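Long-range contacts in C-domain type II peptide synthetase (PDB 4ZXW), which is a free-standing condensation-domain protein of the type II peptide synthetase class, built on the fold shared by the CoA-dependent acyltransferase superfamily: residues Trp244-Val249 / Ala423-Tyr428; Ile368-Ala373 / Gly409-Ile414; Gly50-Thr55 / Tyr390-Glu395; Leu136-Leu141 / Val152-His157. All blocks are in the same frame, centred on the assembly; numbering follows the deposited sequence.

Overall arrangement
The four contacts divide between two mixed sheets. Along the chain, contact 4 closes first and lies within the long span bridged by contact 3; contact 2 likewise lies within the span bridged by contact 1, whereas contacts 1 and 3 cross. Contacts 3 and 4, centres 14 Å apart, belong to the sheet in which strands 47-55 and 148-156 are neighbours. Contacts 1 and 2, centres 10 Å apart, share the sheet where strands 410-416 and 422-429 adjoin. Contacts 2 and 3 lie 23 Å apart between centres, yet both touch fructofuranose, and contacts 2 and 4 both touch the naphthyl diol, so bound molecules lie between the sheets.

Contact 1: residues Trp244-Val249 / Ala423-Tyr428; sequences WQRFAV and AGSLGY. With FRU (beta-D-fructofuranose), chain C; GLC (alpha-D-glucopyranose), chain B.
Strands 244-249 and 423-428 run antiparallel, their short axes 4.5 Å apart at closest approach and their directions at 165°. Two hydrogen-bonded pairs, Gln245 with Leu426 and Phe247 with Gly424, each exchange two backbone bonds; the shortest joins Gly424 N to Phe247 O at 2.7 Å. The non-hydrogen-bonded pair Arg246 with Ser425 lies between them, and Trp244 with Gly427 and Ala248 with Ala423 lie at the two ends.

Both glycines lie under aromatic rings. Gly424 CA sits over the face of the Phe247 ring, 3.8 Å from its centroid, a CH-pi contact made possible because chi1 of 58° folds the ring back over the partner strand. Gly427 CA similarly meets one face of the Trp244 indole, while O4 of glucopyranose lies over the opposite face, 3.6 Å from Trp244 CH2.

On the same side as Trp244, Ser425 OG is hydrogen-bonded to fructofuranose O4 at 2.8 Å. A water also joins Ser425 OG to fructofuranose O3 and accepts from Arg246 NE at 2.7 Å, at the edge of the guanidinium plane. Arg246 NH2 pairs with Glu125, and NH1 bonds to Leu398 O. On the other face, Gln245 NE2 donates to Tyr428 OH at 3.0 Å with amide and ring planes 80° apart; Asp435 also bonds that hydroxyl.

Helix 435-454 covers the Gln245, Phe247 and Leu426 face, helix 110-126 reaches Trp244 and Arg246, and strand 410-416 flanks strand 422-429.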
# COMPACT_ATOMS: atom_id res chain seq x y z
N TRP A 244 1.75 -12.06 -6.04
CA TRP A 244 0.63 -11.47 -5.30
C TRP A 244 -0.51 -12.43 -5.40
O TRP A 244 -0.99 -12.69 -6.50
CB TRP A 244 0.22 -10.13 -5.87
CG TRP A 244 1.29 -9.09 -5.71
CD1 TRP A 244 2.30 -8.84 -6.55
CD2 TRP A 244 1.44 -8.17 -4.62
NE1 TRP A 244 3.08 -7.81 -6.07
CE2 TRP A 244 2.57 -7.39 -4.89
CE3 TRP A 244 0.73 -7.94 -3.44
CZ2 TRP A 244 3.01 -6.38 -4.03
CZ3 TRP A 244 1.17 -6.95 -2.60
CH2 TRP A 244 2.29 -6.18 -2.90
N GLN A 245 -0.90 -13.01 -4.27
CA GLN A 245 -2.06 -13.87 -4.25
C GLN A 245 -3.21 -13.02 -3.73
O GLN A 245 -3.14 -12.42 -2.65
CB GLN A 245 -1.82 -15.11 -3.39
CG GLN A 245 -1.02 -16.18 -4.13
CD GLN A 245 -0.89 -17.50 -3.38
OE1 GLN A 245 -1.83 -17.98 -2.72
NE2 GLN A 245 0.28 -18.11 -3.51
N ARG A 246 -4.26 -12.94 -4.54
CA ARG A 246 -5.30 -11.96 -4.30
C ARG A 246 -6.50 -12.71 -3.80
O ARG A 246 -6.68 -13.87 -4.13
CB ARG A 246 -5.59 -11.17 -5.58
CG ARG A 246 -4.32 -10.47 -6.08
CD ARG A 246 -4.60 -9.20 -6.81
NE ARG A 246 -3.38 -8.41 -6.99
CZ ARG A 246 -2.59 -8.49 -8.05
NH1 ARG A 246 -2.87 -9.31 -9.05
NH2 ARG A 246 -1.50 -7.75 -8.12
N PHE A 247 -7.29 -12.07 -2.95
CA PHE A 247 -8.49 -12.69 -2.41
C PHE A 247 -9.49 -11.65 -1.99
O PHE A 247 -9.15 -10.49 -1.76
CB PHE A 247 -8.16 -13.57 -1.20
CG PHE A 247 -7.48 -12.83 -0.09
CD1 PHE A 247 -6.11 -12.63 -0.12
CD2 PHE A 247 -8.20 -12.34 0.98
CE1 PHE A 247 -5.46 -11.96 0.91
CE2 PHE A 247 -7.56 -11.66 1.99
CZ PHE A 247 -6.17 -11.46 1.95
N ALA A 248 -10.75 -12.07 -1.91
CA ALA A 248 -11.80 -11.26 -1.32
C ALA A 248 -12.33 -12.01 -0.12
O ALA A 248 -12.55 -13.23 -0.17
CB ALA A 248 -12.92 -10.98 -2.33
N VAL A 249 -12.51 -11.29 0.97
CA VAL A 249 -13.12 -11.85 2.13
C VAL A 249 -14.59 -12.05 1.78
O VAL A 249 -15.29 -11.08 1.47
CB VAL A 249 -12.91 -10.95 3.35
CG1 VAL A 249 -13.59 -11.51 4.56
CG2 VAL A 249 -11.47 -10.82 3.63
N ALA A 423 -11.02 -6.49 0.19
CA ALA A 423 -10.17 -6.99 -0.88
C ALA A 423 -8.74 -7.11 -0.36
O ALA A 423 -8.18 -6.14 0.12
CB ALA A 423 -10.22 -6.07 -2.05
N GLY A 424 -8.14 -8.28 -0.49
CA GLY A 424 -6.82 -8.46 0.06
C GLY A 424 -5.79 -9.06 -0.87
O GLY A 424 -6.13 -9.68 -1.88
N SER A 425 -4.53 -8.86 -0.49
CA SER A 425 -3.40 -9.48 -1.17
C SER A 425 -2.38 -9.98 -0.18
O SER A 425 -2.11 -9.32 0.82
CB SER A 425 -2.69 -8.50 -2.09
OG SER A 425 -3.44 -8.23 -3.22
N LEU A 426 -1.83 -11.14 -0.48
CA LEU A 426 -0.62 -11.61 0.15
C LEU A 426 0.50 -11.60 -0.91
O LEU A 426 0.46 -12.39 -1.86
CB LEU A 426 -0.81 -13.01 0.70
CG LEU A 426 0.39 -13.68 1.34
CD1 LEU A 426 0.91 -12.89 2.51
CD2 LEU A 426 0.01 -15.05 1.80
N GLY A 427 1.46 -10.71 -0.72
CA GLY A 427 2.58 -10.58 -1.63
C GLY A 427 3.84 -11.09 -0.97
O GLY A 427 4.04 -10.93 0.25
N TYR A 428 4.68 -11.72 -1.77
CA TYR A 428 5.91 -12.30 -1.30
C TYR A 428 6.91 -12.42 -2.45
O TYR A 428 6.55 -12.31 -3.65
CB TYR A 428 5.64 -13.68 -0.70
CG TYR A 428 4.91 -14.54 -1.69
CD1 TYR A 428 3.54 -14.47 -1.80
CD2 TYR A 428 5.58 -15.40 -2.52
CE1 TYR A 428 2.84 -15.25 -2.74
CE2 TYR A 428 4.90 -16.19 -3.45
CZ TYR A 428 3.52 -16.11 -3.54
OH TYR A 428 2.82 -16.88 -4.45
C1 FRU C . -6.16 -2.79 -5.72
C2 FRU C . -5.33 -3.50 -4.64
C3 FRU C . -5.33 -5.02 -4.72
C4 FRU C . -5.28 -5.61 -3.29
C5 FRU C . -5.97 -4.48 -2.53
C6 FRU C . -5.32 -4.33 -1.15
O1 FRU C . -5.48 -2.66 -6.96
O2 FRU C . -3.94 -3.23 -4.78
O3 FRU C . -4.83 -5.67 -5.90
O4 FRU C . -5.88 -6.88 -3.08
O5 FRU C . -5.81 -3.25 -3.31
O6 FRU C . -3.91 -4.03 -1.29
C1 GLC B . -3.42 -2.04 -4.23
C2 GLC B . -2.53 -1.45 -5.32
C3 GLC B . -1.32 -2.33 -5.65
C4 GLC B . -0.59 -2.65 -4.36
C5 GLC B . -1.55 -3.25 -3.32
C6 GLC B . -0.78 -3.52 -2.02
O2 GLC B . -3.28 -1.30 -6.51
O3 GLC B . -0.46 -1.57 -6.51
O4 GLC B . 0.48 -3.56 -4.65
O5 GLC B . -2.67 -2.38 -3.07
O6 GLC B . -0.44 -2.26 -1.44
O HOH W 1 -2.33 -6.60 -5.22

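Contact 2: residues Ile368-Ala373 / Gly409-Ile414; sequences ISVFQA and GVLWSI. With FRU (beta-D-fructofuranose), chain C; 4T7 ((1R)-1-(naphthalen-2-yl)ethane-1,2-diol), chain E; GLC (alpha-D-glucopyranose), chain B.
Gln372 NE2 donates to Ser413 OG at 2.9 Å, nearly straight at 175° and with the hydroxyl in the amide plane. Ser413 OG in turn donates to fructofuranose O6 at 2.6 Å, so the serine oxygen accepts from the amide and donates to the sugar. A chi1 of 174° turns the Ser413 hydroxyl away from its own N, to where the extended Gln372 chain meets it.

On this same face Val370 CB packs 3.7 Å from Leu411 CD1, and Val370 CG2 touches the naphthyl diol 3.6 Å from its CAD atom. The reverse face carries Phe371, whose CD2 lies 3.4 Å from Trp412 CB. Their rings are near parallel, at 29°, but slid apart with little overlap.

Five backbone hydrogen bonds hold the nearly aligned strands in parallel register; the one from Val370 N to Val410 O measures 2.8 Å. Further out, Tyr276 bonds Ser369 OG and its ring meets those of Phe371 and Trp412.

Strand 288-295 contacts Val370 and Gln372, helix 268-284 packs on Phe371 and Ile414, and strand 422-429 borders strand 410-416 on the side away from strand 366-373.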
# COMPACT_ATOMS: atom_id res chain seq x y z
N ILE A 368 10.84 -10.60 7.21
CA ILE A 368 9.81 -10.00 8.02
C ILE A 368 8.52 -9.88 7.22
O ILE A 368 8.54 -9.91 5.98
CB ILE A 368 10.23 -8.67 8.53
CG1 ILE A 368 10.60 -7.75 7.38
CG2 ILE A 368 11.43 -8.83 9.45
CD1 ILE A 368 10.38 -6.31 7.74
N SER A 369 7.40 -9.77 7.93
CA SER A 369 6.13 -9.54 7.23
C SER A 369 5.52 -8.29 7.78
O SER A 369 5.83 -7.86 8.89
CB SER A 369 5.17 -10.70 7.39
OG SER A 369 4.73 -10.78 8.73
N VAL A 370 4.68 -7.70 6.95
CA VAL A 370 4.01 -6.47 7.26
C VAL A 370 2.53 -6.76 7.08
O VAL A 370 2.13 -7.42 6.14
CB VAL A 370 4.47 -5.32 6.31
CG1 VAL A 370 3.71 -4.06 6.57
CG2 VAL A 370 5.97 -5.06 6.42
N PHE A 371 1.71 -6.24 7.96
CA PHE A 371 0.27 -6.41 7.83
C PHE A 371 -0.37 -5.03 7.83
O PHE A 371 -0.25 -4.29 8.81
CB PHE A 371 -0.25 -7.30 8.95
CG PHE A 371 -1.66 -7.75 8.76
CD1 PHE A 371 -2.71 -6.89 8.99
CD2 PHE A 371 -1.94 -9.05 8.37
CE1 PHE A 371 -4.02 -7.31 8.84
CE2 PHE A 371 -3.23 -9.47 8.22
CZ PHE A 371 -4.28 -8.60 8.45
N GLN A 372 -1.01 -4.66 6.72
CA GLN A 372 -1.56 -3.31 6.56
C GLN A 372 -2.99 -3.25 6.08
O GLN A 372 -3.50 -4.13 5.40
CB GLN A 372 -0.72 -2.46 5.57
CG GLN A 372 -0.92 -2.82 4.11
CD GLN A 372 -0.18 -1.90 3.13
OE1 GLN A 372 0.68 -1.09 3.51
NE2 GLN A 372 -0.51 -2.04 1.85
N ALA A 373 -3.62 -2.14 6.41
CA ALA A 373 -4.85 -1.74 5.77
C ALA A 373 -4.52 -0.55 4.88
O ALA A 373 -3.84 0.38 5.30
CB ALA A 373 -5.89 -1.37 6.79
N GLY A 409 10.53 -8.80 1.90
CA GLY A 409 9.61 -9.29 2.89
C GLY A 409 8.31 -9.84 2.35
O GLY A 409 8.19 -10.21 1.17
N VAL A 410 7.32 -9.88 3.24
CA VAL A 410 6.01 -10.41 2.96
C VAL A 410 5.02 -9.33 3.32
O VAL A 410 5.10 -8.75 4.41
CB VAL A 410 5.78 -11.69 3.76
CG1 VAL A 410 4.36 -12.18 3.60
CG2 VAL A 410 6.74 -12.75 3.31
N LEU A 411 4.11 -9.03 2.41
CA LEU A 411 3.08 -8.04 2.68
C LEU A 411 1.67 -8.61 2.63
O LEU A 411 1.24 -9.18 1.62
CB LEU A 411 3.19 -6.88 1.71
CG LEU A 411 2.19 -5.73 1.94
CD1 LEU A 411 2.51 -5.03 3.19
CD2 LEU A 411 2.28 -4.71 0.81
N TRP A 412 0.96 -8.45 3.74
CA TRP A 412 -0.50 -8.61 3.78
C TRP A 412 -1.08 -7.24 3.62
O TRP A 412 -0.69 -6.31 4.30
CB TRP A 412 -0.97 -9.20 5.09
CG TRP A 412 -0.44 -10.55 5.39
CD1 TRP A 412 0.80 -10.86 5.87
CD2 TRP A 412 -1.14 -11.78 5.27
NE1 TRP A 412 0.92 -12.21 6.04
CE2 TRP A 412 -0.27 -12.80 5.69
CE3 TRP A 412 -2.43 -12.11 4.85
CZ2 TRP A 412 -0.64 -14.15 5.70
CZ3 TRP A 412 -2.80 -13.45 4.86
CH2 TRP A 412 -1.90 -14.45 5.27
N SER A 413 -2.03 -7.08 2.72
CA SER A 413 -2.63 -5.80 2.52
C SER A 413 -4.12 -6.00 2.30
O SER A 413 -4.53 -6.75 1.44
CB SER A 413 -1.96 -5.09 1.34
OG SER A 413 -2.61 -3.86 1.00
N ILE A 414 -4.92 -5.31 3.10
CA ILE A 414 -6.37 -5.37 3.02
C ILE A 414 -6.92 -3.98 2.74
O ILE A 414 -6.46 -3.02 3.36
CB ILE A 414 -7.00 -5.90 4.33
CG1 ILE A 414 -6.39 -7.23 4.72
CG2 ILE A 414 -8.50 -6.06 4.14
CD1 ILE A 414 -6.49 -8.26 3.65
C1 FRU C . -6.16 -2.79 -5.72
C2 FRU C . -5.33 -3.50 -4.64
C3 FRU C . -5.33 -5.02 -4.72
C4 FRU C . -5.28 -5.61 -3.29
C5 FRU C . -5.97 -4.48 -2.53
C6 FRU C . -5.32 -4.33 -1.15
O1 FRU C . -5.48 -2.66 -6.96
O2 FRU C . -3.94 -3.23 -4.78
O3 FRU C . -4.83 -5.67 -5.90
O4 FRU C . -5.88 -6.88 -3.08
O5 FRU C . -5.81 -3.25 -3.31
O6 FRU C . -3.91 -4.03 -1.29
CAI 4T7 E . 6.42 -3.28 1.71
CAM 4T7 E . 7.45 -3.82 2.50
CAG 4T7 E . 7.31 -5.09 3.06
CAD 4T7 E . 8.35 -5.64 3.83
CAC 4T7 E . 9.53 -4.93 4.03
CAF 4T7 E . 9.67 -3.66 3.47
CAL 4T7 E . 8.64 -3.12 2.69
CAH 4T7 E . 8.76 -1.85 2.12
CAE 4T7 E . 7.72 -1.32 1.36
CAK 4T7 E . 6.53 -2.02 1.13
CAN 4T7 E . 5.47 -1.41 0.32
OAB 4T7 E . 4.82 -2.32 -0.60
CAJ 4T7 E . 4.37 -0.77 1.18
OAA 4T7 E . 3.35 -0.19 0.36
C1 GLC B . -3.42 -2.04 -4.23
C2 GLC B . -2.53 -1.45 -5.32
C3 GLC B . -1.32 -2.33 -5.65
C4 GLC B . -0.59 -2.65 -4.36
C5 GLC B . -1.55 -3.25 -3.32
C6 GLC B . -0.78 -3.52 -2.02
O2 GLC B . -3.28 -1.30 -6.51
O3 GLC B . -0.46 -1.57 -6.51
O4 GLC B . 0.48 -3.56 -4.65
O5 GLC B . -2.67 -2.38 -3.07
O6 GLC B . -0.44 -2.26 -1.44

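Contact 3: residues Gly50-Thr55 / Tyr390-Glu395; sequences GAWRLT and YSKIWE. With FRU (beta-D-fructofuranose), chain C.
Ala51 N and Ile393 O share one water across the contact: it accepts from Ala51 N at 3.1 Å and donates to Ile393 O at 2.6 Å. Lys392 NZ adds a weak bond to the same water, which is also hydrogen-bonded to fructofuranose O1, so four groups surround it and the sugar is linked to both segments. Beside it, Ile393 N donates to Ala51 O at 2.7 Å. The ladder continues through the hydrogen-bonded pair Arg53 and Ser391, which exchange two backbone bonds; the short strand axes run antiparallel at 152°.

Lys392 lies across the Trp52 indole. Its CD stands over one face, 3.9 Å from the centroid of the five-membered ring and 21° off the normal, in a CH-pi contact. The bend at chi2 of 52° lays the methylene chain against the ring, whereas NZ is far enough from the indole that any cation-pi attraction is weak at most. Next along, Trp52 CD1 approaches the edge of the Tyr390 ring, 3.9 Å from Tyr390 CD2, and Leu54 CD2 packs against Tyr390 CB at 3.5 Å. Helix 162-179 touches this face through Trp52, Tyr390 and Lys392.

The opposite face carries Arg53, whose guanidinium makes salt bridges with Asp148 and Glu110. Ile393, beyond the clearly paired strand residues, points at strand 47-55 and places CD1 4.1 Å from Ala51 CB. Strand 47-55 thus has strand 388-392 on one side and strand 148-156 on the other, far-apart parts of the chain brought together in the mixed, helix-covered sheet of a condensation domain with the CoA-dependent acyltransferase fold.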
# COMPACT_ATOMS: atom_id res chain seq x y z
N GLY A 50 -3.71 1.84 -9.82
CA GLY A 50 -5.10 2.08 -9.51
C GLY A 50 -5.91 1.90 -10.79
O GLY A 50 -5.50 2.33 -11.88
N ALA A 51 -7.03 1.19 -10.66
CA ALA A 51 -7.94 0.94 -11.76
C ALA A 51 -9.34 1.47 -11.42
O ALA A 51 -9.87 1.22 -10.33
CB ALA A 51 -7.99 -0.52 -12.07
N TRP A 52 -9.90 2.21 -12.36
CA TRP A 52 -11.24 2.75 -12.24
C TRP A 52 -12.10 2.32 -13.41
O TRP A 52 -11.65 2.28 -14.54
CB TRP A 52 -11.20 4.26 -12.19
CG TRP A 52 -10.65 4.79 -10.94
CD1 TRP A 52 -11.35 5.27 -9.90
CD2 TRP A 52 -9.27 4.92 -10.60
NE1 TRP A 52 -10.50 5.69 -8.93
CE2 TRP A 52 -9.21 5.48 -9.33
CE3 TRP A 52 -8.07 4.59 -11.25
CZ2 TRP A 52 -8.00 5.72 -8.67
CZ3 TRP A 52 -6.86 4.85 -10.59
CH2 TRP A 52 -6.84 5.40 -9.33
N ARG A 53 -13.34 2.00 -13.11
CA ARG A 53 -14.33 1.69 -14.10
C ARG A 53 -14.91 3.04 -14.48
O ARG A 53 -15.29 3.82 -13.61
CB ARG A 53 -15.37 0.73 -13.52
CG ARG A 53 -16.36 0.08 -14.51
CD ARG A 53 -15.64 -0.97 -15.34
NE ARG A 53 -16.53 -1.59 -16.32
CZ ARG A 53 -17.26 -2.67 -16.09
NH1 ARG A 53 -18.02 -3.16 -17.05
NH2 ARG A 53 -17.22 -3.28 -14.92
N LEU A 54 -14.90 3.34 -15.76
CA LEU A 54 -15.43 4.61 -16.29
C LEU A 54 -16.71 4.37 -17.08
O LEU A 54 -16.73 3.51 -17.96
CB LEU A 54 -14.40 5.27 -17.21
CG LEU A 54 -13.02 5.57 -16.63
CD1 LEU A 54 -12.27 6.51 -17.58
CD2 LEU A 54 -13.13 6.19 -15.25
N THR A 55 -17.78 5.10 -16.73
CA THR A 55 -19.05 5.03 -17.48
C THR A 55 -19.30 6.37 -18.15
O THR A 55 -19.30 7.42 -17.49
CB THR A 55 -20.20 4.68 -16.60
OG1 THR A 55 -19.83 3.51 -15.85
CG2 THR A 55 -21.51 4.42 -17.45
N TYR A 390 -17.24 7.45 -12.36
CA TYR A 390 -16.13 6.56 -12.12
C TYR A 390 -16.15 5.92 -10.73
O TYR A 390 -16.55 6.54 -9.75
CB TYR A 390 -14.81 7.30 -12.33
CG TYR A 390 -14.54 8.47 -11.40
CD1 TYR A 390 -15.17 9.69 -11.58
CD2 TYR A 390 -13.62 8.35 -10.37
CE1 TYR A 390 -14.89 10.78 -10.73
CE2 TYR A 390 -13.33 9.42 -9.52
CZ TYR A 390 -13.97 10.62 -9.71
OH TYR A 390 -13.69 11.67 -8.86
N SER A 391 -15.73 4.66 -10.67
CA SER A 391 -15.57 4.03 -9.39
C SER A 391 -14.32 3.14 -9.34
O SER A 391 -13.92 2.53 -10.32
CB SER A 391 -16.84 3.25 -9.07
OG SER A 391 -17.03 2.26 -10.02
N LYS A 392 -13.70 3.09 -8.17
CA LYS A 392 -12.46 2.40 -8.00
C LYS A 392 -12.69 0.90 -8.04
O LYS A 392 -13.68 0.40 -7.52
CB LYS A 392 -11.80 2.84 -6.67
CG LYS A 392 -10.47 2.21 -6.33
CD LYS A 392 -9.46 2.33 -7.44
CE LYS A 392 -8.03 2.38 -6.93
NZ LYS A 392 -7.72 1.45 -5.81
N ILE A 393 -11.75 0.18 -8.62
CA ILE A 393 -11.78 -1.27 -8.60
C ILE A 393 -10.88 -1.74 -7.45
O ILE A 393 -9.67 -1.51 -7.49
CB ILE A 393 -11.34 -1.84 -9.94
CG1 ILE A 393 -12.38 -1.51 -11.00
CG2 ILE A 393 -11.19 -3.35 -9.88
CD1 ILE A 393 -11.88 -1.74 -12.41
N TRP A 394 -11.46 -2.36 -6.42
CA TRP A 394 -10.67 -2.88 -5.29
C TRP A 394 -10.50 -4.38 -5.35
O TRP A 394 -9.41 -4.89 -5.08
CB TRP A 394 -11.31 -2.53 -3.94
CG TRP A 394 -11.10 -1.12 -3.58
CD1 TRP A 394 -12.05 -0.14 -3.52
CD2 TRP A 394 -9.85 -0.50 -3.22
NE1 TRP A 394 -11.48 1.05 -3.15
CE2 TRP A 394 -10.13 0.86 -2.96
CE3 TRP A 394 -8.53 -0.97 -3.09
CZ2 TRP A 394 -9.14 1.77 -2.59
CZ3 TRP A 394 -7.54 -0.06 -2.72
CH2 TRP A 394 -7.85 1.29 -2.47
N GLU A 395 -11.59 -5.06 -5.66
CA GLU A 395 -11.62 -6.51 -5.66
C GLU A 395 -10.96 -7.02 -6.93
O GLU A 395 -11.51 -6.87 -8.01
CB GLU A 395 -13.05 -7.01 -5.59
CG GLU A 395 -13.34 -7.95 -4.43
CD GLU A 395 -14.80 -8.37 -4.40
OE1 GLU A 395 -15.38 -8.49 -3.29
OE2 GLU A 395 -15.36 -8.58 -5.50
C1 FRU C . -6.16 -2.79 -5.72
C2 FRU C . -5.33 -3.50 -4.64
C3 FRU C . -5.33 -5.02 -4.72
C4 FRU C . -5.28 -5.61 -3.29
C5 FRU C . -5.97 -4.48 -2.53
C6 FRU C . -5.32 -4.33 -1.15
O1 FRU C . -5.48 -2.66 -6.96
O2 FRU C . -3.94 -3.23 -4.78
O3 FRU C . -4.83 -5.67 -5.90
O4 FRU C . -5.88 -6.88 -3.08
O5 FRU C . -5.81 -3.25 -3.31
O6 FRU C . -3.91 -4.03 -1.29
O HOH W 2 -7.35 -0.68 -8.25

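Contact 4: residues Leu136-Leu141 / Val152-His157; sequences LLRAVL and VLIAHH. With 4T7 ((1R)-1-(naphthalen-2-yl)ethane-1,2-diol), chain E.
Leu137 and Ala155 pair across a beta hairpin formed by strands 137-143 and 148-156 of the condensation domain. Its axes approach to 4.7 Å and run antiparallel at 164°. Two hydrogen-bonded pairs, Arg138 with Ile154 and Val140 with Val152, exchange backbone bonds in both directions, and His156 N donates to Leu136 O at 2.9 Å.

The close apolar packing is on the Leu137 and Ala139 face. Ala139 CB meets Leu153 CD2 at 3.6 Å; Leu137, with CG anti to the backbone N at chi1 of 176°, brings CD1 to 3.9 Å from Ala155 CB. Helix 60-73 touches Leu137 and Ala139 on this face.

On the other face the valine pair is looser, Val140 CB and Val152 CB being 4.5 Å apart, although both pack on helix 110-126. Partly exposed Arg138 borders this side: its CB lies 3.8 Å from Ile154 CG2, which also stands over one face of the guanidinium, and NH1 bonds to Thr127 OG1.

At the strand end the two histidines diverge. His156, its last residue, bonds through NE2 to Gly43 O, while the ring of His157, just beyond and stacked with Tyr46, receives the naphthyl diol's OAA at its edge, 2.9 Å from His157 NE2 in a nearly straight hydrogen bond of 172°.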
# COMPACT_ATOMS: atom_id res chain seq x y z
N LEU A 136 6.92 9.11 -14.48
CA LEU A 136 6.78 8.45 -13.19
C LEU A 136 5.32 7.96 -12.99
O LEU A 136 5.02 7.27 -12.03
CB LEU A 136 7.17 9.41 -12.09
CG LEU A 136 8.65 9.80 -12.03
CD1 LEU A 136 8.90 10.66 -10.81
CD2 LEU A 136 9.55 8.57 -11.96
N LEU A 137 4.45 8.34 -13.93
CA LEU A 137 3.05 7.95 -14.03
C LEU A 137 2.77 7.58 -15.46
O LEU A 137 3.08 8.36 -16.37
CB LEU A 137 2.12 9.09 -13.65
CG LEU A 137 0.60 8.84 -13.80
CD1 LEU A 137 0.10 7.94 -12.64
CD2 LEU A 137 -0.11 10.15 -13.78
N ARG A 138 2.13 6.44 -15.64
CA ARG A 138 1.60 6.05 -16.93
C ARG A 138 0.14 5.68 -16.81
O ARG A 138 -0.33 5.30 -15.74
CB ARG A 138 2.38 4.89 -17.50
CG ARG A 138 3.75 5.29 -17.97
CD ARG A 138 4.28 4.32 -19.01
NE ARG A 138 4.72 3.09 -18.37
CZ ARG A 138 3.99 1.98 -18.26
NH1 ARG A 138 4.52 0.94 -17.62
NH2 ARG A 138 2.75 1.91 -18.77
N ALA A 139 -0.56 5.76 -17.95
CA ALA A 139 -1.99 5.49 -18.05
C ALA A 139 -2.29 4.61 -19.23
O ALA A 139 -1.79 4.85 -20.33
CB ALA A 139 -2.78 6.77 -18.17
N VAL A 140 -3.10 3.59 -18.99
CA VAL A 140 -3.57 2.69 -20.02
C VAL A 140 -5.09 2.65 -19.92
O VAL A 140 -5.61 2.30 -18.88
CB VAL A 140 -2.99 1.30 -19.87
CG1 VAL A 140 -3.47 0.40 -20.99
CG2 VAL A 140 -1.48 1.39 -19.88
N LEU A 141 -5.77 3.00 -21.00
CA LEU A 141 -7.23 2.98 -21.04
C LEU A 141 -7.71 1.76 -21.82
O LEU A 141 -7.44 1.63 -23.01
CB LEU A 141 -7.76 4.26 -21.68
CG LEU A 141 -9.28 4.40 -21.76
CD1 LEU A 141 -9.88 4.55 -20.37
CD2 LEU A 141 -9.65 5.59 -22.60
N VAL A 152 -6.45 2.45 -16.10
CA VAL A 152 -5.36 1.98 -15.27
C VAL A 152 -4.26 3.03 -15.17
O VAL A 152 -3.71 3.49 -16.18
CB VAL A 152 -4.80 0.69 -15.81
CG1 VAL A 152 -3.71 0.17 -14.88
CG2 VAL A 152 -5.91 -0.35 -15.95
N LEU A 153 -3.96 3.41 -13.94
CA LEU A 153 -2.84 4.28 -13.66
C LEU A 153 -1.80 3.50 -12.88
O LEU A 153 -2.12 2.71 -11.98
CB LEU A 153 -3.28 5.50 -12.86
CG LEU A 153 -4.45 6.28 -13.49
CD1 LEU A 153 -4.76 7.43 -12.56
CD2 LEU A 153 -4.09 6.80 -14.85
N ILE A 154 -0.55 3.74 -13.24
CA ILE A 154 0.57 3.12 -12.56
C ILE A 154 1.60 4.22 -12.31
O ILE A 154 1.81 5.08 -13.14
CB ILE A 154 1.11 1.93 -13.36
CG1 ILE A 154 2.19 1.21 -12.57
CG2 ILE A 154 1.66 2.38 -14.74
CD1 ILE A 154 2.71 -0.03 -13.24
N ALA A 155 2.14 4.24 -11.09
CA ALA A 155 3.02 5.31 -10.65
C ALA A 155 4.18 4.70 -9.86
O ALA A 155 3.99 3.68 -9.21
CB ALA A 155 2.27 6.31 -9.78
N HIS A 156 5.38 5.27 -9.94
CA HIS A 156 6.45 4.71 -9.11
C HIS A 156 6.06 4.91 -7.65
O HIS A 156 5.56 5.97 -7.25
CB HIS A 156 7.82 5.32 -9.39
CG HIS A 156 8.95 4.42 -9.00
ND1 HIS A 156 9.51 4.42 -7.74
CD2 HIS A 156 9.58 3.44 -9.69
CE1 HIS A 156 10.44 3.48 -7.67
NE2 HIS A 156 10.50 2.88 -8.85
N HIS A 157 6.28 3.88 -6.86
CA HIS A 157 5.72 3.87 -5.50
C HIS A 157 6.57 4.76 -4.57
O HIS A 157 6.18 5.01 -3.44
CB HIS A 157 5.60 2.41 -5.03
CG HIS A 157 4.82 2.20 -3.77
ND1 HIS A 157 3.96 3.15 -3.24
CD2 HIS A 157 4.74 1.13 -2.95
CE1 HIS A 157 3.40 2.67 -2.14
NE2 HIS A 157 3.86 1.44 -1.95
CAI 4T7 E . 6.42 -3.28 1.71
CAM 4T7 E . 7.45 -3.82 2.50
CAG 4T7 E . 7.31 -5.09 3.06
CAD 4T7 E . 8.35 -5.64 3.83
CAC 4T7 E . 9.53 -4.93 4.03
CAF 4T7 E . 9.67 -3.66 3.47
CAL 4T7 E . 8.64 -3.12 2.69
CAH 4T7 E . 8.76 -1.85 2.12
CAE 4T7 E . 7.72 -1.32 1.36
CAK 4T7 E . 6.53 -2.02 1.13
CAN 4T7 E . 5.47 -1.41 0.32
OAB 4T7 E . 4.82 -2.32 -0.60
CAJ 4T7 E . 4.37 -0.77 1.18
OAA 4T7 E . 3.35 -0.19 0.36